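Local coordinates for peptide methionine sulfoxide reductase msrA/msrB (Neisseria gonorrhoeae, PDB 2H30), which probably uses its N-terminal thioredoxin-like domain, which can take electrons from DsbD, to reduce the downstream methionine sulfoxide reductase domains, at residues A[45-50]-A[120-125]; A[76-81]-A[103-108]. The protein carries 2 engineered substitutions. All coordinates share one frame; numbering follows the deposited sequence.

Interaction 1 of 2, residues A[45-50]-A[120-125]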
ATOM      1  N   PHE A  45       1.710   1.673  -2.876  1.00 10.65           N
ATOM      2  CA  PHE A  45       1.151   2.895  -3.489  1.00 10.28           C
ATOM      3  C   PHE A  45       0.938   2.602  -4.957  1.00 11.25           C
ATOM      4  O   PHE A  45       1.837   2.074  -5.640  1.00 11.92           O
ATOM      5  CB  PHE A  45       2.141   4.063  -3.351  1.00 11.92           C
ATOM      6  CG  PHE A  45       2.347   4.474  -1.924  1.00 12.78           C
ATOM      7  CD1 PHE A  45       3.260   3.812  -1.105  1.00 13.59           C
ATOM      8  CD2 PHE A  45       1.565   5.481  -1.394  1.00 14.25           C
ATOM      9  CE1 PHE A  45       3.402   4.222   0.244  1.00 16.20           C
ATOM     10  CE2 PHE A  45       1.721   5.916  -0.052  1.00 14.17           C
ATOM     11  CZ  PHE A  45       2.626   5.289   0.777  1.00 14.21           C
ATOM     12  N   TRP A  46      -0.217   3.025  -5.454  1.00 11.00           N
ATOM     13  CA  TRP A  46      -0.576   2.757  -6.843  1.00 11.05           C
ATOM     14  C   TRP A  46      -1.541   3.803  -7.382  1.00 11.95           C
ATOM     15  O   TRP A  46      -2.016   4.667  -6.630  1.00 12.55           O
ATOM     16  CB  TRP A  46      -1.173   1.341  -6.967  1.00 11.29           C
ATOM     17  CG  TRP A  46      -2.474   1.127  -6.243  1.00 12.09           C
ATOM     18  CD1 TRP A  46      -2.630   0.870  -4.894  1.00 13.78           C
ATOM     19  CD2 TRP A  46      -3.772   1.032  -6.825  1.00 12.65           C
ATOM     20  NE1 TRP A  46      -3.995   0.671  -4.607  1.00 12.33           N
ATOM     21  CE2 TRP A  46      -4.698   0.812  -5.779  1.00 12.08           C
ATOM     22  CE3 TRP A  46      -4.246   1.216  -8.129  1.00 12.93           C
ATOM     23  CZ2 TRP A  46      -6.060   0.653  -5.993  1.00 14.77           C
ATOM     24  CZ3 TRP A  46      -5.630   1.091  -8.340  1.00 14.09           C
ATOM     25  CH2 TRP A  46      -6.520   0.825  -7.293  1.00 14.17           C
ATOM     26  N   ALA A  47      -1.812   3.725  -8.700  1.00 12.83           N
ATOM     27  CA  ALA A  47      -2.770   4.592  -9.369  1.00 12.93           C
ATOM     28  C   ALA A  47      -3.524   3.822 -10.413  1.00 13.90           C
ATOM     29  O   ALA A  47      -2.980   2.884 -11.015  1.00 13.15           O
ATOM     30  CB  ALA A  47      -2.086   5.770 -10.015  1.00 14.01           C
ATOM     31  N   SER A  48      -4.728   4.317 -10.668  1.00 13.76           N
ATOM     32  CA  SER A  48      -5.654   3.668 -11.642  1.00 13.58           C
ATOM     33  C   SER A  48      -5.074   3.697 -13.061  1.00 14.65           C
ATOM     34  O   SER A  48      -5.424   2.835 -13.878  1.00 17.18           O
ATOM     35  CB  SER A  48      -7.011   4.354 -11.629  1.00 15.18           C
ATOM     36  OG  SER A  48      -6.865   5.690 -12.088  1.00 16.82           O
ATOM     37  N   TRP A  49      -4.205   4.664 -13.352  1.00 15.42           N
ATOM     38  CA  TRP A  49      -3.698   4.833 -14.713  1.00 15.84           C
ATOM     39  C   TRP A  49      -2.484   3.994 -15.018  1.00 18.28           C
ATOM     40  O   TRP A  49      -1.927   4.106 -16.137  1.00 20.05           O
ATOM     41  CB  TRP A  49      -3.414   6.332 -15.026  1.00 16.97           C
ATOM     42  CG  TRP A  49      -2.712   7.090 -13.957  1.00 17.48           C
ATOM     43  CD1 TRP A  49      -3.265   8.039 -13.150  1.00 17.69           C
ATOM     44  CD2 TRP A  49      -1.315   7.021 -13.608  1.00 18.42           C
ATOM     45  NE1 TRP A  49      -2.294   8.566 -12.297  1.00 19.25           N
ATOM     46  CE2 TRP A  49      -1.094   7.975 -12.575  1.00 17.28           C
ATOM     47  CE3 TRP A  49      -0.226   6.253 -14.077  1.00 19.43           C
ATOM     48  CZ2 TRP A  49       0.179   8.150 -11.996  1.00 19.85           C
ATOM     49  CZ3 TRP A  49       1.033   6.450 -13.518  1.00 20.92           C
ATOM     50  CH2 TRP A  49       1.213   7.407 -12.492  1.00 19.04           C
ATOM     51  N   CYS A  50      -2.032   3.188 -14.041  1.00 16.22           N
ATOM     52  CA  CYS A  50      -0.781   2.427 -14.193  1.00 15.82           C
ATOM     53  C   CYS A  50      -1.187   0.973 -14.457  1.00 15.86           C
ATOM     54  O   CYS A  50      -1.645   0.266 -13.551  1.00 15.23           O
ATOM     55  CB  CYS A  50       0.012   2.470 -12.895  1.00 16.43           C
ATOM     56  SG  CYS A  50       1.488   1.425 -13.129  1.00 20.97           S
ATOM     57  N   SER A 120       6.968   9.109  -6.032  1.00 19.08           N
ATOM     58  CA  SER A 120       6.644   9.778  -7.292  1.00 21.38           C
ATOM     59  C   SER A 120       6.394   8.800  -8.438  1.00 22.10           C
ATOM     60  O   SER A 120       5.972   9.216  -9.564  1.00 24.22           O
ATOM     61  CB  SER A 120       7.780  10.772  -7.727  1.00 22.29           C
ATOM     62  OG  SER A 120       9.027  10.076  -7.709  1.00 29.27           O
ATOM     63  N   VAL A 121       6.697   7.521  -8.171  1.00 19.42           N
ATOM     64  CA  VAL A 121       6.565   6.494  -9.191  1.00 18.92           C
ATOM     65  C   VAL A 121       5.767   5.342  -8.637  1.00 16.26           C
ATOM     66  O   VAL A 121       5.805   5.077  -7.459  1.00 16.60           O
ATOM     67  CB  VAL A 121       7.887   6.024  -9.784  1.00 21.41           C
ATOM     68  CG1 VAL A 121       8.723   7.214 -10.347  1.00 24.00           C
ATOM     69  CG2 VAL A 121       8.661   5.203  -8.866  1.00 24.96           C
ATOM     70  N   TYR A 122       5.012   4.725  -9.517  1.00 14.45           N
ATOM     71  CA  TYR A 122       4.164   3.591  -9.109  1.00 14.45           C
ATOM     72  C   TYR A 122       4.489   2.367  -9.923  1.00 14.34           C
ATOM     73  O   TYR A 122       4.884   2.473 -11.141  1.00 16.92           O
ATOM     74  CB  TYR A 122       2.707   3.932  -9.343  1.00 13.87           C
ATOM     75  CG  TYR A 122       2.164   5.099  -8.531  1.00 13.85           C
ATOM     76  CD1 TYR A 122       2.416   5.201  -7.150  1.00 15.39           C
ATOM     77  CD2 TYR A 122       1.364   6.048  -9.119  1.00 16.19           C
ATOM     78  CE1 TYR A 122       1.824   6.233  -6.384  1.00 15.53           C
ATOM     79  CE2 TYR A 122       0.812   7.097  -8.353  1.00 15.53           C
ATOM     80  CZ  TYR A 122       1.043   7.146  -7.003  1.00 15.21           C
ATOM     81  OH  TYR A 122       0.485   8.104  -6.217  1.00 16.45           O
ATOM     82  N   PRO A 123       4.297   1.198  -9.312  1.00 13.90           N
ATOM     83  CA  PRO A 123       4.028   1.045  -7.870  1.00 12.17           C
ATOM     84  C   PRO A 123       5.279   1.401  -7.078  1.00 13.02           C
ATOM     85  O   PRO A 123       6.388   1.435  -7.625  1.00 13.34           O
ATOM     86  CB  PRO A 123       3.773  -0.463  -7.720  1.00 15.58           C
ATOM     87  CG  PRO A 123       4.349  -1.084  -8.965  1.00 16.00           C
ATOM     88  CD  PRO A 123       4.479  -0.085 -10.025  1.00 14.66           C
ATOM     89  N   SER A 124       5.066   1.708  -5.816  1.00 12.33           N
ATOM     90  CA  SER A 124       6.166   1.750  -4.852  1.00 10.34           C
ATOM     91  C   SER A 124       5.636   1.203  -3.556  1.00 11.72           C
ATOM     92  O   SER A 124       4.400   1.114  -3.366  1.00 12.48           O
ATOM     93  CB  SER A 124       6.627   3.195  -4.575  1.00 12.87           C
ATOM     94  OG  SER A 124       7.384   3.684  -5.696  1.00 15.17           O
ATOM     95  N   TRP A 125       6.563   0.817  -2.680  1.00 12.16           N
ATOM     96  CA  TRP A 125       6.168   0.184  -1.400  1.00 11.44           C
ATOM     97  C   TRP A 125       6.834   0.884  -0.254  1.00 14.14           C
ATOM     98  O   TRP A 125       7.963   1.379  -0.417  1.00 15.32           O
ATOM     99  CB  TRP A 125       6.647  -1.263  -1.415  1.00 12.56           C
ATOM    100  CG  TRP A 125       5.875  -2.117  -2.440  1.00 12.78           C
ATOM    101  CD1 TRP A 125       6.118  -2.218  -3.821  1.00 14.35           C
ATOM    102  CD2 TRP A 125       4.835  -3.028  -2.141  1.00 13.35           C
ATOM    103  NE1 TRP A 125       5.215  -3.131  -4.360  1.00 14.09           N
ATOM    104  CE2 TRP A 125       4.417  -3.630  -3.360  1.00 15.47           C
ATOM    105  CE3 TRP A 125       4.154  -3.343  -0.965  1.00 14.53           C
ATOM    106  CZ2 TRP A 125       3.377  -4.596  -3.404  1.00 13.33           C
ATOM    107  CZ3 TRP A 125       3.120  -4.307  -0.992  1.00 12.45           C
ATOM    108  CH2 TRP A 125       2.731  -4.914  -2.228  1.00 13.42           C
TER
HETATM  109  O   HOH W   1      -0.938   6.597  -4.072  1.00 16.70           O
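Phe45 and Ser124 form an antiparallel hydrogen-bonded pair in which each backbone serves the other. Phe45 N gives a nearly straight bond to Ser124 O (2.8 Å, 167° at the hydrogen), and Ser124 N returns a longer one to Phe45 O (3.3 Å). Phe45 O also receives a CA-H...O contact from Pro123 CA at 3.3 Å. The Ser124 hydroxyl turns back on its own segment: OG donates to Val121 O at 2.7 Å, from above the carbonyl plane. The peptide bond before Pro123 is cis, the cis-proline characteristic of thioredoxin folds, and here it lies beside the CxxC motif that begins with Cys50. Cys50 SG stands 4.1 Å from Tyr122 O and caps a backbone N at the start of helix 51-64. Trp46 NE1 is hydrogen-bonded to Thr76 OG1, and Ser48 OG to Glu85.

Tyr122 supplies most of the side-chain packing. Its CG, anti to the carbonyl carbon (chi1 -63°), carries the ring under the 45-50 backbone, with Trp46 C over one face. Ala47 CB touches CD2 at 3.6 Å, while Trp49 CH2 meets the ring edge, the planes inclined at 47°. A water lies 3.0 Å from Tyr122 OH and donates weakly to Trp46 O. Strand 41-45 thus pairs with strand 124-128, while Trp46 and Tyr122 both reach Cys53 on helix 51-64.

Interaction 2 of 2, residues A[76-81]-A[103-108]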
ATOM      1  N   THR A  76      -3.005  -1.037   0.752  1.00 11.65           N
ATOM      2  CA  THR A  76      -2.597  -0.281  -0.440  1.00 12.36           C
ATOM      3  C   THR A  76      -3.152   1.138  -0.296  1.00 13.85           C
ATOM      4  O   THR A  76      -4.139   1.336   0.429  1.00 13.63           O
ATOM      5  CB  THR A  76      -3.083  -0.913  -1.768  1.00 13.19           C
ATOM      6  OG1 THR A  76      -4.475  -0.621  -1.973  1.00 13.61           O
ATOM      7  CG2 THR A  76      -2.823  -2.450  -1.717  1.00 13.69           C
ATOM      8  N   VAL A  77      -2.521   2.072  -0.986  1.00 12.09           N
ATOM      9  CA  VAL A  77      -2.941   3.472  -0.971  1.00 12.27           C
ATOM     10  C   VAL A  77      -3.083   3.967  -2.406  1.00 13.09           C
ATOM     11  O   VAL A  77      -2.131   3.910  -3.183  1.00 13.24           O
ATOM     12  CB  VAL A  77      -1.927   4.324  -0.291  1.00 13.23           C
ATOM     13  CG1 VAL A  77      -2.306   5.836  -0.427  1.00 15.01           C
ATOM     14  CG2 VAL A  77      -1.857   3.939   1.213  1.00 14.32           C
ATOM     15  N   ALA A  78      -4.284   4.485  -2.694  1.00 13.56           N
ATOM     16  CA  ALA A  78      -4.518   5.265  -3.924  1.00 12.15           C
ATOM     17  C   ALA A  78      -4.735   6.695  -3.465  1.00 14.79           C
ATOM     18  O   ALA A  78      -5.182   6.908  -2.353  1.00 14.63           O
ATOM     19  CB  ALA A  78      -5.709   4.788  -4.691  1.00 14.00           C
ATOM     20  N   SER A  79      -4.391   7.639  -4.337  1.00 12.98           N
ATOM     21  CA  SER A  79      -4.299   9.071  -3.931  1.00 14.34           C
ATOM     22  C   SER A  79      -5.111   9.930  -4.878  1.00 14.48           C
ATOM     23  O   SER A  79      -4.546  10.525  -5.799  1.00 15.12           O
ATOM     24  CB  SER A  79      -2.826   9.506  -3.854  1.00 15.68           C
ATOM     25  OG  SER A  79      -2.115   8.745  -2.876  1.00 14.64           O
ATOM     26  N   PRO A  80      -6.433   9.975  -4.671  1.00 16.52           N
ATOM     27  CA  PRO A  80      -7.282  10.769  -5.597  1.00 16.91           C
ATOM     28  C   PRO A  80      -6.784  12.203  -5.772  1.00 18.34           C
ATOM     29  O   PRO A  80      -6.396  12.863  -4.810  1.00 19.78           O
ATOM     30  CB  PRO A  80      -8.659  10.737  -4.916  1.00 17.22           C
ATOM     31  CG  PRO A  80      -8.698   9.373  -4.205  1.00 16.82           C
ATOM     32  CD  PRO A  80      -7.239   9.280  -3.659  1.00 15.47           C
ATOM     33  N   GLY A  81      -6.741  12.660  -7.020  1.00 18.05           N
ATOM     34  CA  GLY A  81      -6.325  14.036  -7.253  1.00 19.88           C
ATOM     35  C   GLY A  81      -4.856  14.321  -7.250  1.00 21.12           C
ATOM     36  O   GLY A  81      -4.446  15.451  -7.473  1.00 23.95           O
ATOM     37  N   LEU A 103      -8.811  -6.810  -0.646  1.00 16.54           N
ATOM     38  CA  LEU A 103      -7.686  -5.901  -0.688  1.00 15.00           C
ATOM     39  C   LEU A 103      -7.990  -4.533  -0.043  1.00 15.45           C
ATOM     40  O   LEU A 103      -8.873  -3.817  -0.534  1.00 17.97           O
ATOM     41  CB  LEU A 103      -7.380  -5.635  -2.178  1.00 15.26           C
ATOM     42  CG  LEU A 103      -6.069  -4.799  -2.378  1.00 15.96           C
ATOM     43  CD1 LEU A 103      -4.837  -5.506  -1.855  1.00 17.92           C
ATOM     44  CD2 LEU A 103      -5.972  -4.510  -3.856  1.00 15.91           C
ATOM     45  N   PRO A 104      -7.264  -4.151   1.016  1.00 15.95           N
ATOM     46  CA  PRO A 104      -7.517  -2.818   1.553  1.00 16.43           C
ATOM     47  C   PRO A 104      -6.996  -1.709   0.670  1.00 14.91           C
ATOM     48  O   PRO A 104      -5.832  -1.796   0.215  1.00 14.11           O
ATOM     49  CB  PRO A 104      -6.793  -2.831   2.912  1.00 17.25           C
ATOM     50  CG  PRO A 104      -6.492  -4.300   3.174  1.00 18.09           C
ATOM     51  CD  PRO A 104      -6.305  -4.929   1.814  1.00 16.84           C
ATOM     52  N   VAL A 105      -7.879  -0.763   0.331  1.00 14.57           N
ATOM     53  CA  VAL A 105      -7.473   0.362  -0.463  1.00 13.85           C
ATOM     54  C   VAL A 105      -7.764   1.637   0.309  1.00 14.82           C
ATOM     55  O   VAL A 105      -8.938   2.102   0.305  1.00 18.09           O
ATOM     56  CB  VAL A 105      -8.135   0.407  -1.848  1.00 15.48           C
ATOM     57  CG1 VAL A 105      -7.614   1.636  -2.590  1.00 15.76           C
ATOM     58  CG2 VAL A 105      -7.840  -0.913  -2.655  1.00 14.28           C
ATOM     59  N   VAL A 106      -6.730   2.237   0.876  1.00 13.92           N
ATOM     60  CA  VAL A 106      -6.914   3.538   1.547  1.00 14.63           C
ATOM     61  C   VAL A 106      -6.962   4.591   0.461  1.00 15.44           C
ATOM     62  O   VAL A 106      -6.171   4.572  -0.472  1.00 16.04           O
ATOM     63  CB  VAL A 106      -5.743   3.791   2.479  1.00 15.51           C
ATOM     64  CG1 VAL A 106      -5.755   5.261   3.066  1.00 16.16           C
ATOM     65  CG2 VAL A 106      -5.693   2.771   3.580  1.00 16.66           C
ATOM     66  N   THR A 107      -7.843   5.583   0.611  1.00 15.17           N
ATOM     67  CA  THR A 107      -7.940   6.668  -0.341  1.00 16.70           C
ATOM     68  C   THR A 107      -7.388   7.931   0.332  1.00 17.97           C
ATOM     69  O   THR A 107      -7.993   8.441   1.306  1.00 21.74           O
ATOM     70  CB  THR A 107      -9.381   6.843  -0.867  1.00 16.86           C
ATOM     71  OG1 THR A 107     -10.339   6.943   0.208  1.00 21.01           O
ATOM     72  CG2 THR A 107      -9.759   5.703  -1.743  1.00 18.05           C
ATOM     73  N   ASP A 108      -6.269   8.412  -0.159  1.00 16.18           N
ATOM     74  CA  ASP A 108      -5.570   9.571   0.429  1.00 16.03           C
ATOM     75  C   ASP A 108      -5.795  10.735  -0.522  1.00 15.63           C
ATOM     76  O   ASP A 108      -5.073  10.929  -1.477  1.00 16.21           O
ATOM     77  CB  ASP A 108      -4.079   9.246   0.511  1.00 16.68           C
ATOM     78  CG  ASP A 108      -3.254  10.334   1.169  1.00 19.10           C
ATOM     79  OD1 ASP A 108      -3.759  11.487   1.321  1.00 20.69           O
ATOM     80  OD2 ASP A 108      -2.089  10.032   1.505  1.00 18.87           O
TER
HETATM   81  O   HOH W   2      -0.680   9.068  -0.515  1.00 16.02           O
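Thr76 grips Pro104 O twice. Its OG1 donates at 2.8 Å, in the carbonyl plane and on a lone pair, whereas its backbone N reaches the same oxygen from well above that plane (3.0 Å). With chi1 at 78°, OG1 sits between the backbone N and the carbonyl carbon, which lets both donors converge on one acceptor. The other branch, CG2, packs against Leu103 CD1 at 3.7 Å, the leucine lying across the threonine. Val105 CG2 lies against the hydroxyl oxygen.

The parallel pairing that begins at Thr76 and Val105 runs on. Val106 N donates to Thr76 O, Val106 O accepts from Ala78 N nearly along the C=O axis, and Asp108 N closes on Ala78 O at 2.9 Å with an almost straight 171° at the hydrogen. Val77 and Val106 run alongside one another on one face, CG2 to CB 4.1 Å; on the other, Ala78 CB meets Val105 CG1. Past the paired residues, Ser79 CA makes a CA-H...O contact with Asp108 O (3.2 Å), an oxygen that Pro80 CD also approaches.

In the second shell, a water donates to Asp108 OD2 at 2.6 Å and also bonds Ser79 OG. The carboxylate is held from beyond the segments by Thr112 N and Ile113 N, at the start of helix 112-116. Trp46 NE1 is hydrogen-bonded to Thr76 OG1. These strands bracket helix 90-95 in a right-handed beta-alpha-beta unit of the thioredoxin-like fold: Ala78 and Pro80 touch Phe91 of that helix, Leu103 packs on helix 51-64, and strand 73-78 has strand 41-45 on its other side.

From the N terminus, the chain runs through strand 41-45 into the loop that leads to the CxxC motif, then through helix 51-64 to strand 73-78. Interaction 2 closes the shorter loop, bringing 103-108 back beside 76-81 after helix 90-95. Interaction 1 closes later and encloses it, when 120-125 returns to 45-50. The two contacts flank one another in the central sheet, their centres about 10 Å apart. Trp46 joins them: its N probably bonds Val77 O at 3.1 Å, and its indole CZ2 packs on Val105 CG1. Together they tie four of the sheet's strands to the neighbourhood of the CxxC motif.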